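Local structure of diphosphomevalonate decarboxylase, putative (Trypanosoma brucei, 2HKE) at residues K74-R77 / V78-M81; S144-A147 / C148-A151; S269-M272 / I273-V276. The protein probably catalyses the ATP-dependent decarboxylation of (R)-5-diphosphomevalonate to isopentenyl diphosphate, a precursor of isoprenoids and sterols. The protein carries 1 engineered substitution. All coordinates share one frame; numbering follows the deposited sequence.

Contact 1. Residues K74-R77 / V78-M81. With SO4 (sulfate ion), chain C.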
loop_
_atom_site.group_PDB
_atom_site.type_symbol
_atom_site.label_atom_id
_atom_site.label_comp_id
_atom_site.label_asym_id
_atom_site.label_seq_id
_atom_site.Cartn_x
_atom_site.Cartn_y
_atom_site.Cartn_z
ATOM N N LYS A 74 -10.091 -0.339 23.346
ATOM C CA LYS A 74 -9.275 0.841 23.050
ATOM C C LYS A 74 -8.798 0.895 21.601
ATOM O O LYS A 74 -7.965 1.718 21.255
ATOM C CB LYS A 74 -8.046 0.885 23.992
ATOM C CG LYS A 74 -8.445 0.899 25.477
ATOM C CD LYS A 74 -7.253 0.776 26.420
ATOM C CE LYS A 74 -7.687 0.819 27.903
ATOM N NZ LYS A 74 -6.533 0.373 28.801
ATOM N N THR A 75 -9.363 0.036 20.751
ATOM C CA THR A 75 -8.920 -0.101 19.351
ATOM C C THR A 75 -10.177 0.071 18.443
ATOM O O THR A 75 -10.717 -0.912 17.971
ATOM C CB THR A 75 -8.220 -1.477 19.131
ATOM O OG1 THR A 75 -7.234 -1.689 20.161
ATOM C CG2 THR A 75 -7.506 -1.527 17.824
ATOM N N PRO A 76 -10.688 1.315 18.295
ATOM C CA PRO A 76 -11.976 1.518 17.619
ATOM C C PRO A 76 -12.087 0.983 16.189
ATOM O O PRO A 76 -13.171 0.564 15.784
ATOM C CB PRO A 76 -12.193 3.050 17.689
ATOM C CG PRO A 76 -10.876 3.617 17.955
ATOM C CD PRO A 76 -10.184 2.581 18.852
ATOM N N ARG A 77 -10.997 0.984 15.426
ATOM C CA ARG A 77 -11.070 0.473 14.046
ATOM C C ARG A 77 -11.412 -1.012 14.050
ATOM O O ARG A 77 -12.268 -1.468 13.248
ATOM C CB ARG A 77 -9.772 0.758 13.316
ATOM C CG ARG A 77 -9.542 2.257 13.032
ATOM C CD ARG A 77 -10.528 2.835 12.034
ATOM N NE ARG A 77 -10.271 4.256 11.667
ATOM C CZ ARG A 77 -9.415 4.665 10.736
ATOM N NH1 ARG A 77 -8.686 3.804 10.061
ATOM N NH2 ARG A 77 -9.279 5.976 10.505
ATOM N N VAL A 78 -10.827 -1.752 14.972
ATOM C CA VAL A 78 -11.137 -3.204 15.103
ATOM C C VAL A 78 -12.564 -3.426 15.682
ATOM O O VAL A 78 -13.347 -4.267 15.182
ATOM C CB VAL A 78 -10.000 -3.954 15.886
ATOM C CG1 VAL A 78 -10.409 -5.394 16.213
ATOM C CG2 VAL A 78 -8.658 -3.867 15.158
ATOM N N GLN A 79 -12.982 -2.617 16.648
ATOM C CA GLN A 79 -14.356 -2.692 17.183
ATOM C C GLN A 79 -15.348 -2.431 16.072
ATOM O O GLN A 79 -16.394 -3.088 16.005
ATOM C CB GLN A 79 -14.620 -1.682 18.317
ATOM C CG GLN A 79 -13.880 -1.850 19.631
ATOM C CD GLN A 79 -13.980 -0.593 20.559
ATOM O OE1 GLN A 79 -13.167 0.324 20.421
ATOM N NE2 GLN A 79 -14.999 -0.552 21.496
ATOM N N SER A 80 -15.038 -1.465 15.197
ATOM C CA SER A 80 -15.866 -1.139 14.037
ATOM C C SER A 80 -16.034 -2.334 13.097
ATOM O O SER A 80 -17.142 -2.640 12.622
ATOM C CB SER A 80 -15.288 0.083 13.296
ATOM O OG SER A 80 -16.147 0.508 12.247
ATOM N N MET A 81 -14.941 -3.012 12.814
ATOM C CA MET A 81 -14.988 -4.198 11.952
ATOM C C MET A 81 -15.868 -5.269 12.597
ATOM O O MET A 81 -16.774 -5.836 11.952
ATOM C CB MET A 81 -13.573 -4.727 11.680
ATOM C CG MET A 81 -12.785 -3.741 10.807
ATOM S SD MET A 81 -11.043 -4.266 10.768
ATOM C CE MET A 81 -11.189 -5.632 9.643
HETATM S S SO4 C . -7.164 5.598 7.203
HETATM O O1 SO4 C . -7.579 6.720 8.021
HETATM O O2 SO4 C . -5.975 5.947 6.460
HETATM O O3 SO4 C . -6.859 4.448 8.044
HETATM O O4 SO4 C . -8.221 5.270 6.243
#
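Thr-75 precedes the first turn of helix 76-86, and its carbonyl O accepts a nearly straight hydrogen bond from Gln-79 N (3.1 Å, N-H...O 166°) as well as a weak one from Val-78 N; Ser-80 N to Pro-76 O and Met-81 N to Arg-77 O continue the i+4 to i bonding. The side chains of Thr-75 and Val-78 lie alongside each other, pointing the same way, and meet methyl to methyl at CG2 to CG2, 3.7 Å. With CG2 anti to its own backbone N (chi1 -49° for OG1), Thr-75 turns OG1 back to Asp-71 O instead of capping the helix. Gln-79 reaches back over the proline, its OE1 lying 3.3 Å from Pro-76 CA. This helix belongs to the N-terminal half of a GHMP-family fold, where Val-78 and Met-81 pack on Tyr-119 of helix 114-130. Arg-77 bends at chi2 (-67°) and presents its guanidinium edge to a sulfate, with NH1 donating to O3 at 2.8 Å and NH2 to O1 at 3.1 Å. NH1 also binds Gly-143 O, which helps fix the rotation of the group. Lys-22 and Tyr-19 grip the same anion, which is consistent with a pocket for a phosphate of the substrate.

Contact 2. Residues S144-A147 / C148-A151; sequences SGSA and CRSA. With SO4 (sulfate ion), chain C.
Gly-145 and Cys-148, Ser-146 and Arg-149, and Ala-147 and Ser-150 are joined in turn by backbone bonds from the later N to the earlier O, each 3.1 Å, so the chain winds through three overlapping turns, each closed by an i+3 to i bond. Arg-149 folds back along the turn: a bend at chi3 (-53°) lays one face of its guanidinium over Ser-146, whose CA sits 3.7 Å from that plane, towards the rim. The tighter touch is from NH2 to Ser-146 CB, 3.4 Å. Hydrogen bonds to Asn-13 OD1 from NH2 and to Ser-36 OG from NH1 hold this buried group in its orientation, and Asn-13 ND2 in turn binds Ser-146 O and Ser-150 OG. The segment lies between helix 136-143 and strand 155-159 in the N-terminal domain of this GHMP-type fold, with Ala-147 packed on Ala-140 and Cys-148 on Trp-158. At the start of the segment Gly-145 N donates to sulfate O4 (2.9 Å, N-H...O 156°). With chi1 at -178°, its OG anti to the backbone N, Ser-144 brings that hydroxyl oxygen to within 3.1 Å of sulfate O3, beside the oxygen's bond from Arg-77 NH1. Thr-200 OG1 binds the same ion.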
loop_
_atom_site.group_PDB
_atom_site.type_symbol
_atom_site.label_atom_id
_atom_site.label_comp_id
_atom_site.label_asym_id
_atom_site.label_seq_id
_atom_site.Cartn_x
_atom_site.Cartn_y
_atom_site.Cartn_z
ATOM N N SER A 144 -8.881 0.236 7.791
ATOM C CA SER A 144 -8.016 1.240 7.140
ATOM C C SER A 144 -8.450 1.377 5.703
ATOM O O SER A 144 -8.643 0.397 4.990
ATOM C CB SER A 144 -6.511 0.858 7.161
ATOM O OG SER A 144 -5.773 1.891 6.560
ATOM N N GLY A 145 -8.542 2.598 5.217
ATOM C CA GLY A 145 -9.004 2.775 3.848
ATOM C C GLY A 145 -8.155 2.025 2.841
ATOM O O GLY A 145 -8.675 1.269 2.025
ATOM N N SER A 146 -6.841 2.160 2.926
ATOM C CA SER A 146 -6.001 1.509 1.920
ATOM C C SER A 146 -6.043 -0.029 2.044
ATOM O O SER A 146 -5.776 -0.712 1.073
ATOM C CB SER A 146 -4.598 2.094 1.988
ATOM O OG SER A 146 -3.878 1.470 2.994
ATOM N N ALA A 147 -6.458 -0.572 3.200
ATOM C CA ALA A 147 -6.590 -2.043 3.343
ATOM C C ALA A 147 -7.586 -2.605 2.361
ATOM O O ALA A 147 -7.476 -3.756 1.922
ATOM C CB ALA A 147 -6.974 -2.461 4.796
ATOM N N CYS A 148 -8.602 -1.833 2.047
ATOM C CA CYS A 148 -9.608 -2.317 1.154
ATOM C C CYS A 148 -9.081 -2.677 -0.247
ATOM O O CYS A 148 -9.677 -3.559 -0.938
ATOM C CB CYS A 148 -10.770 -1.316 1.141
ATOM S SG CYS A 148 -10.745 -0.076 -0.118
ATOM N N ARG A 149 -7.923 -2.140 -0.647
ATOM C CA ARG A 149 -7.407 -2.439 -1.969
ATOM C C ARG A 149 -6.501 -3.672 -2.016
ATOM O O ARG A 149 -6.145 -4.117 -3.094
ATOM C CB ARG A 149 -6.685 -1.239 -2.560
ATOM C CG ARG A 149 -7.560 0.054 -2.697
ATOM C CD ARG A 149 -6.748 1.115 -3.442
ATOM N NE ARG A 149 -5.434 1.292 -2.784
ATOM C CZ ARG A 149 -5.087 2.273 -1.971
ATOM N NH1 ARG A 149 -5.910 3.286 -1.729
ATOM N NH2 ARG A 149 -3.904 2.224 -1.378
ATOM N N SER A 150 -6.120 -4.202 -0.848
ATOM C CA SER A 150 -5.304 -5.399 -0.787
ATOM C C SER A 150 -6.131 -6.707 -0.957
ATOM O O SER A 150 -5.540 -7.823 -0.940
ATOM C CB SER A 150 -4.423 -5.377 0.454
ATOM O OG SER A 150 -3.275 -4.573 0.240
ATOM N N ALA A 151 -7.450 -6.564 -1.111
ATOM C CA ALA A 151 -8.370 -7.688 -1.184
ATOM C C ALA A 151 -8.247 -8.469 -2.479
ATOM O O ALA A 151 -8.671 -9.624 -2.534
ATOM C CB ALA A 151 -9.875 -7.204 -0.956
HETATM S S SO4 C . -7.164 5.598 7.203
HETATM O O1 SO4 C . -7.579 6.720 8.021
HETATM O O2 SO4 C . -5.975 5.947 6.460
HETATM O O3 SO4 C . -6.859 4.448 8.044
HETATM O O4 SO4 C . -8.221 5.270 6.243
#

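Contact 3. Residues S269-M272 / I273-V276; sequences SYAM and IRLV. With SO4 (sulfate ion), chain D.
Arg-274 lies back over the preceding turn of helix 267-283, in the C-terminal domain of the GHMP-type fold, and covers Ala-271 with one face of its guanidinium: NH1 stands 3.7 Å from Ala-271 CA. Its aliphatic part runs beside the backbone, CG lying 3.3 Å from Tyr-270 O, while a bend at chi3 (-47°) swings the guanidinium back along the helix. The NE and NH2 side meets a second sulfate, with NE donating to both O4 (3.0 Å) and O3, and NH2 to O3 as well. The one NE hydrogen is thus divided between two oxygens, and O3 accepts twice; all three bonds are bent, that from NE to O4 to 138°. Asp-350 N holds the same ion, which probably came from the crystallisation liquor.

Elsewhere on the helix two apolar side-chain pairs meet. Tyr-270 CD1 and Ile-273 CD1 approach to 4.3 Å, and Met-272 SD comes equally near Leu-275 CD2. Four backbone bonds of the regular helical kind, Ile-273 N to Ser-269 O through Val-276 N to Met-272 O, tie the two turns together. Farther out, Leu-275 packs on Met-313 and Leu-314 of helix 307-317, and Ile-273 on Tyr-290 of strand 288-291, joining the helix to the five-stranded sheet. Val-276 also meets that sheet through Leu-288 and Leu-300. Ser-269 OG is engaged by Ala-296 O and Thr-266 N near the start of the helix. Within the turn, Val-276 CG2 sits just 3.2 Å from Met-272 O.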
loop_
_atom_site.group_PDB
_atom_site.type_symbol
_atom_site.label_atom_id
_atom_site.label_comp_id
_atom_site.label_asym_id
_atom_site.label_seq_id
_atom_site.Cartn_x
_atom_site.Cartn_y
_atom_site.Cartn_z
ATOM N N SER A 269 14.483 11.595 -0.278
ATOM C CA SER A 269 13.285 11.517 -1.138
ATOM C C SER A 269 13.394 12.412 -2.361
ATOM O O SER A 269 13.156 11.979 -3.497
ATOM C CB SER A 269 12.023 11.902 -0.361
ATOM O OG SER A 269 11.897 11.115 0.788
ATOM N N TYR A 270 13.720 13.684 -2.130
ATOM C CA TYR A 270 13.814 14.653 -3.205
ATOM C C TYR A 270 14.954 14.351 -4.149
ATOM O O TYR A 270 14.817 14.536 -5.372
ATOM C CB TYR A 270 13.929 16.106 -2.682
ATOM C CG TYR A 270 12.774 16.564 -1.832
ATOM C CD1 TYR A 270 11.468 16.485 -2.299
ATOM C CD2 TYR A 270 12.983 17.069 -0.548
ATOM C CE1 TYR A 270 10.395 16.902 -1.518
ATOM C CE2 TYR A 270 11.902 17.487 0.250
ATOM C CZ TYR A 270 10.631 17.421 -0.247
ATOM O OH TYR A 270 9.578 17.838 0.537
ATOM N N ALA A 271 16.056 13.829 -3.613
ATOM C CA ALA A 271 17.142 13.436 -4.494
ATOM C C ALA A 271 16.710 12.256 -5.399
ATOM O O ALA A 271 17.112 12.180 -6.544
ATOM C CB ALA A 271 18.330 13.029 -3.673
ATOM N N MET A 272 15.918 11.340 -4.852
ATOM C CA MET A 272 15.386 10.223 -5.649
ATOM C C MET A 272 14.514 10.729 -6.766
ATOM O O MET A 272 14.586 10.220 -7.887
ATOM C CB MET A 272 14.669 9.185 -4.763
ATOM C CG MET A 272 15.620 8.206 -4.092
ATOM S SD MET A 272 16.528 7.100 -5.165
ATOM C CE MET A 272 15.187 6.002 -5.760
ATOM N N ILE A 273 13.718 11.763 -6.504
ATOM C CA ILE A 273 12.884 12.329 -7.534
ATOM C C ILE A 273 13.799 12.900 -8.627
ATOM O O ILE A 273 13.608 12.620 -9.786
ATOM C CB ILE A 273 11.969 13.409 -6.974
ATOM C CG1 ILE A 273 10.894 12.799 -6.071
ATOM C CG2 ILE A 273 11.413 14.277 -8.106
ATOM C CD1 ILE A 273 10.086 13.831 -5.335
ATOM N N ARG A 274 14.792 13.704 -8.232
ATOM C CA ARG A 274 15.714 14.277 -9.196
ATOM C C ARG A 274 16.430 13.217 -10.014
ATOM O O ARG A 274 16.613 13.408 -11.235
ATOM C CB ARG A 274 16.749 15.180 -8.506
ATOM C CG ARG A 274 16.115 16.349 -7.848
ATOM C CD ARG A 274 17.083 17.529 -7.672
ATOM N NE ARG A 274 18.366 17.121 -7.119
ATOM C CZ ARG A 274 18.595 16.903 -5.833
ATOM N NH1 ARG A 274 17.631 17.059 -4.953
ATOM N NH2 ARG A 274 19.812 16.550 -5.432
ATOM N N LEU A 275 16.829 12.123 -9.356
ATOM C CA LEU A 275 17.558 11.030 -10.014
ATOM C C LEU A 275 16.698 10.314 -11.062
ATOM O O LEU A 275 17.136 10.060 -12.214
ATOM C CB LEU A 275 18.034 10.041 -8.959
ATOM C CG LEU A 275 18.898 8.885 -9.427
ATOM C CD1 LEU A 275 20.041 9.318 -10.377
ATOM C CD2 LEU A 275 19.434 8.163 -8.219
ATOM N N VAL A 276 15.477 9.989 -10.696
ATOM C CA VAL A 276 14.598 9.336 -11.657
ATOM C C VAL A 276 14.411 10.248 -12.853
ATOM O O VAL A 276 14.482 9.798 -14.008
ATOM C CB VAL A 276 13.252 8.970 -11.022
ATOM C CG1 VAL A 276 12.240 8.528 -12.072
ATOM C CG2 VAL A 276 13.503 7.939 -9.920
HETATM S S SO4 D . 21.189 18.114 -9.155
HETATM O O1 SO4 D . 21.254 19.532 -8.824
HETATM O O2 SO4 D . 22.184 17.815 -10.161
HETATM O O3 SO4 D . 21.430 17.353 -7.925
HETATM O O4 SO4 D . 19.843 17.846 -9.645
#

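Contacts 1 and 2 belong to the same N-terminal domain and share one sulfate: the side chain of Arg-77 comes at it from a helix start, while contact 2 offers a backbone N-H and a serine hydroxyl. They touch where Arg-77 NH1 packs 3.9 Å from Ser-144 CA. Contact 2 lies near the centre of the chain and is largely buried, its arginine held by uncharged polar neighbours. Contact 1 is partly exposed, about 21 Å from that centre. Contact 3, in the C-terminal domain about 38 Å from contact 1 between centres, combines a buried apolar helix face with an exposed arginine whose sulfate is a different ion.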